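Local coordinates for protein maleylpyruvate isomerase (Ralstonia sp., PDB 2V6K) that catalyses the glutathione-dependent isomerization of maleylpyruvate to fumarylpyruvate in naphthalene degradation, working as a homodimer of the zeta class of glutathione transferases, at residues I19-N22 with P27-Y30; Q66-I71 with D166-P171. All blocks are in the same frame, centred on the assembly; numbering follows the deposited sequence.

How the contacts relate
From the N terminus the chain runs through strand 4-7 into helix 12-24, turns, and returns as strand 29-32; contact 1 closes this short loop, with four residues between its segments. Contact 2 opens only later, at 66-71, and closes a far longer excursion of 94 residues, much of it helical, when 166-171 comes back on helix 164-178. The two are in series, neither nested nor crossed. Contact 1 stays inside the thioredoxin-like N-terminal domain, whereas contact 2 joins that domain to the helical C-terminal one. They meet at helix 12-24: Cys-167 SG lies 3.7 Å from Ile-19 CG2, and Ala-20 packs on Ile-71.

Contact 1: residues I19-N22 with P27-Y30; sequences IALN and PYEY
Leu-21 and Tyr-28 meet where the last turns of helix 12-24 face the chain leading into strand 29-32, and their backbones stay well apart: the nearest alpha carbons, those of Leu-21 and Pro-27, are 7.6 Å from each other. This is the helix-to-strand half of a beta-alpha-beta unit, strand 4-7, helix 12-24 and strand 29-32, in the thioredoxin-like domain of a glutathione transferase. Side chains make both the hydrogen bond and the packing. The Tyr-28 ring reaches back to the helix, its CG set between the backbone N and the carbonyl carbon (chi1 54°). Leu-21 CD1 sits over one face, toward the rim, 4.0 Å from the ring centroid, in a CH-pi contact, while Leu-21 CB touches Tyr-28 CE2 at 3.6 Å. Leu-5 of strand 4-7 packs on both residues. Asn-22 comes to the ring edge, its amide turned just 15° from the ring plane. Asn-22 ND2 donates to Ala-201 O, in helix 200-205, a bond that would restrain the amide's rotation. Tyr-28 OH donates to Asn-22 OD1 at 3.0 Å, tilted 25° from the carbonyl plane. A water 2.7 Å from Tyr-28 OH donates to it and accepts from Asn-22 ND2.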
# COMPACT_ATOMS: atom_id res chain seq x y z
N ILE A 19 4.49 -10.71 12.91
CA ILE A 19 3.47 -10.48 13.94
C ILE A 19 2.19 -11.24 13.58
O ILE A 19 1.63 -11.93 14.43
CB ILE A 19 3.16 -8.99 14.15
CG1 ILE A 19 4.39 -8.22 14.65
CG2 ILE A 19 2.01 -8.83 15.15
CD1 ILE A 19 4.27 -6.70 14.51
N ALA A 20 1.75 -11.11 12.34
CA ALA A 20 0.51 -11.76 11.90
C ALA A 20 0.62 -13.28 12.00
O ALA A 20 -0.30 -13.94 12.51
CB ALA A 20 0.17 -11.34 10.48
N LEU A 21 1.74 -13.85 11.55
CA LEU A 21 1.96 -15.29 11.66
C LEU A 21 1.93 -15.74 13.11
O LEU A 21 1.30 -16.76 13.42
CB LEU A 21 3.29 -15.69 11.00
CG LEU A 21 3.32 -15.65 9.48
CD1 LEU A 21 4.75 -15.58 8.99
CD2 LEU A 21 2.63 -16.86 8.89
N ASN A 22 2.59 -15.00 13.99
CA ASN A 22 2.63 -15.36 15.41
C ASN A 22 1.26 -15.25 16.07
O ASN A 22 0.90 -16.11 16.88
CB ASN A 22 3.64 -14.50 16.17
CG ASN A 22 5.07 -14.76 15.75
OD1 ASN A 22 5.34 -15.66 14.96
ND2 ASN A 22 5.99 -13.95 16.27
N PRO A 27 3.13 -22.12 12.35
CA PRO A 27 4.56 -22.41 12.34
C PRO A 27 5.19 -22.09 10.99
O PRO A 27 4.54 -22.22 9.95
CB PRO A 27 4.63 -23.91 12.63
CG PRO A 27 3.32 -24.45 12.18
CD PRO A 27 2.31 -23.34 12.35
N TYR A 28 6.45 -21.67 11.01
CA TYR A 28 7.18 -21.39 9.77
C TYR A 28 8.67 -21.55 9.99
O TYR A 28 9.17 -21.34 11.10
CB TYR A 28 6.87 -19.99 9.23
CG TYR A 28 7.08 -18.86 10.21
CD1 TYR A 28 8.27 -18.13 10.26
CD2 TYR A 28 6.06 -18.50 11.10
CE1 TYR A 28 8.44 -17.08 11.17
CE2 TYR A 28 6.21 -17.47 12.00
CZ TYR A 28 7.40 -16.76 12.03
OH TYR A 28 7.52 -15.73 12.94
N GLU A 29 9.36 -21.92 8.92
CA GLU A 29 10.82 -21.92 8.91
C GLU A 29 11.30 -20.52 8.55
O GLU A 29 10.84 -19.94 7.57
CB GLU A 29 11.37 -22.94 7.91
CG GLU A 29 12.89 -23.14 8.02
CD GLU A 29 13.48 -24.06 6.96
OE1 GLU A 29 12.73 -24.59 6.11
OE2 GLU A 29 14.71 -24.26 6.98
N TYR A 30 12.22 -20.00 9.35
CA TYR A 30 12.79 -18.67 9.12
C TYR A 30 13.98 -18.80 8.18
O TYR A 30 14.99 -19.41 8.52
CB TYR A 30 13.25 -18.08 10.46
CG TYR A 30 13.63 -16.61 10.44
CD1 TYR A 30 12.80 -15.65 11.01
CD2 TYR A 30 14.84 -16.18 9.89
CE1 TYR A 30 13.14 -14.32 11.02
CE2 TYR A 30 15.19 -14.83 9.89
CZ TYR A 30 14.33 -13.90 10.46
OH TYR A 30 14.65 -12.57 10.48
O HOH W 1 8.60 -14.23 14.90

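Contact 2: residues Q66-I71 with D166-P171; sequences QSPAII and DCYLVP. With TGG (gamma-glutamyl-S-(1,2-dicarboxyethyl)cysteinylglycine), chain C.
Tyr-168 reaches from helix 164-178 to the start of helix 67-77, and its phenol oxygen presses on Pro-68. From CB the side chain leaves with CG anti to the carbonyl carbon (chi1 -74°), and this carries the ring across to the other helix; the alpha carbons of Tyr-168 and Pro-68 are 9.2 Å apart. Along one side of the ring, CE2 meets Ile-71 CD1 at 4.3 Å, a loose apolar contact made obliquely. Farther out, CZ lies near Pro-68 CG, and the proline and phenol cross at about a right angle. At the tip, OH sits 3.1 Å from Pro-68 CB and equally near its CA. A water in the plane of the ring, 2.7 Å from Tyr-168 OH, donates a hydrogen bond to Pro-68 O, so the hydroxyl and the helix backbone share one bridge. Arg-16 of helix 12-24 and Ala-98 and Val-101 of helix 88-104 also pack on Tyr-168.

This is the interface of the two domains of the glutathione transferase fold, and on the N-terminal domain's side the start of helix 67-77 forms part of the glutathione site. Here Ser-67 grips the gamma-glutamyl carboxylate of the bound substrate analogue twice: its backbone N reaches OT1 with a nearly straight bond (174°), and its OG donates to OC1 at 2.6 Å. The start of helix 67-77 would be expected to favour this negative charge. Arg-16 NH1 is also hydrogen-bonded to Ser-67 OG, consistent with a hydroxyl held ready to donate to the carboxylate. Gln-66, at the N-cap position, bends at its second torsion (-66°), and its OE1 accepts a hydrogen bond from the ligand's amino nitrogen NN1 at 2.7 Å; its NE2 is held by Gln-51 and by Asp-104 of the second subunit.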
# COMPACT_ATOMS: atom_id res chain seq x y z
N GLN A 66 4.07 -9.85 -1.32
CA GLN A 66 3.29 -8.69 -0.87
C GLN A 66 2.66 -8.89 0.50
O GLN A 66 1.58 -9.48 0.63
CB GLN A 66 2.24 -8.27 -1.91
CG GLN A 66 2.88 -7.56 -3.09
CD GLN A 66 3.49 -6.23 -2.70
OE1 GLN A 66 3.04 -5.55 -1.77
NE2 GLN A 66 4.55 -5.85 -3.42
N SER A 67 3.32 -8.38 1.53
CA SER A 67 2.81 -8.56 2.89
C SER A 67 1.33 -8.18 3.07
O SER A 67 0.63 -8.88 3.78
CB SER A 67 3.72 -7.91 3.94
OG SER A 67 3.70 -6.50 3.91
N PRO A 68 0.84 -7.09 2.43
CA PRO A 68 -0.59 -6.83 2.64
C PRO A 68 -1.50 -7.96 2.16
O PRO A 68 -2.49 -8.30 2.83
CB PRO A 68 -0.84 -5.55 1.84
CG PRO A 68 0.49 -4.88 1.84
CD PRO A 68 1.44 -6.02 1.61
N ALA A 69 -1.16 -8.54 1.01
CA ALA A 69 -1.92 -9.64 0.42
C ALA A 69 -1.74 -10.94 1.21
O ALA A 69 -2.70 -11.69 1.41
CB ALA A 69 -1.51 -9.84 -1.02
N ILE A 70 -0.51 -11.20 1.65
CA ILE A 70 -0.24 -12.37 2.47
C ILE A 70 -1.01 -12.30 3.78
O ILE A 70 -1.59 -13.30 4.21
CB ILE A 70 1.27 -12.54 2.75
CG1 ILE A 70 2.04 -12.73 1.45
CG2 ILE A 70 1.50 -13.73 3.69
CD1 ILE A 70 3.55 -12.62 1.59
N ILE A 71 -1.02 -11.14 4.42
CA ILE A 71 -1.73 -11.00 5.70
C ILE A 71 -3.24 -11.19 5.54
O ILE A 71 -3.87 -11.87 6.36
CB ILE A 71 -1.35 -9.69 6.40
CG1 ILE A 71 0.12 -9.75 6.82
CG2 ILE A 71 -2.26 -9.45 7.62
CD1 ILE A 71 0.69 -8.41 7.30
N ASP A 166 -2.47 -3.16 13.87
CA ASP A 166 -1.36 -3.21 14.83
C ASP A 166 -0.14 -3.89 14.24
O ASP A 166 1.00 -3.54 14.59
CB ASP A 166 -1.79 -3.92 16.11
CG ASP A 166 -3.00 -3.29 16.74
OD1 ASP A 166 -2.98 -2.07 17.00
OD2 ASP A 166 -3.98 -4.03 16.99
N CYS A 167 -0.36 -4.87 13.37
CA CYS A 167 0.74 -5.55 12.69
C CYS A 167 1.53 -4.57 11.84
O CYS A 167 2.74 -4.73 11.71
CB CYS A 167 0.24 -6.69 11.81
SG CYS A 167 -0.58 -8.02 12.69
N TYR A 168 0.86 -3.58 11.26
CA TYR A 168 1.53 -2.55 10.48
C TYR A 168 2.12 -1.46 11.37
O TYR A 168 3.22 -0.96 11.11
CB TYR A 168 0.56 -1.89 9.51
CG TYR A 168 0.16 -2.68 8.28
CD1 TYR A 168 0.49 -2.22 7.00
CD2 TYR A 168 -0.63 -3.83 8.38
CE1 TYR A 168 0.08 -2.90 5.86
CE2 TYR A 168 -1.04 -4.51 7.24
CZ TYR A 168 -0.69 -4.04 5.98
OH TYR A 168 -1.12 -4.67 4.85
N LEU A 169 1.39 -1.05 12.41
CA LEU A 169 1.82 0.08 13.23
C LEU A 169 3.10 -0.19 14.00
O LEU A 169 4.01 0.64 14.02
CB LEU A 169 0.70 0.51 14.20
CG LEU A 169 1.06 1.70 15.09
CD1 LEU A 169 1.19 2.98 14.26
CD2 LEU A 169 0.02 1.86 16.19
N VAL A 170 3.18 -1.35 14.65
CA VAL A 170 4.30 -1.64 15.53
C VAL A 170 5.67 -1.56 14.81
O VAL A 170 6.57 -0.88 15.29
CB VAL A 170 4.07 -2.95 16.33
CG1 VAL A 170 5.35 -3.44 16.98
CG2 VAL A 170 3.01 -2.70 17.39
N PRO A 171 5.82 -2.23 13.66
CA PRO A 171 7.09 -2.08 12.94
C PRO A 171 7.36 -0.64 12.49
O PRO A 171 8.52 -0.22 12.45
CB PRO A 171 6.92 -2.99 11.72
CG PRO A 171 5.90 -4.00 12.16
CD PRO A 171 4.93 -3.18 12.97
OC1 TGG C . 4.69 -5.13 1.90
CO1 TGG C . 5.35 -5.66 0.97
OT1 TGG C . 5.67 -6.86 0.95
CA1 TGG C . 5.75 -4.78 -0.18
NN1 TGG C . 4.70 -3.81 -0.47
CB1 TGG C . 7.02 -4.00 0.15
CG1 TGG C . 8.20 -4.94 0.34
CD1 TGG C . 9.56 -4.25 0.38
OE1 TGG C . 9.52 -2.85 0.50
NN2 TGG C . 10.39 -4.84 1.39
CA2 TGG C . 11.56 -4.20 1.91
CO2 TGG C . 12.64 -4.54 0.89
OC2 TGG C . 12.98 -5.90 0.84
NN3 TGG C . 13.76 -3.65 0.86
CA3 TGG C . 14.93 -4.00 0.09
CO3 TGG C . 15.38 -2.81 -0.71
OC3 TGG C . 14.74 -1.75 -0.63
OT3 TGG C . 16.41 -2.97 -1.42
CB2 TGG C . 11.68 -4.79 3.30
SG2 TGG C . 13.18 -4.47 4.15
CD2 TGG C . 13.30 -2.77 4.58
CE2 TGG C . 12.33 -2.45 5.70
OE2 TGG C . 12.76 -2.23 6.85
OF2 TGG C . 11.11 -2.43 5.44
CF2 TGG C . 14.76 -2.57 4.97
CH2 TGG C . 15.16 -1.14 5.20
OI2 TGG C . 14.42 -0.23 4.79
OJ2 TGG C . 16.23 -0.92 5.82
O HOH W 2 -2.95 -6.58 5.07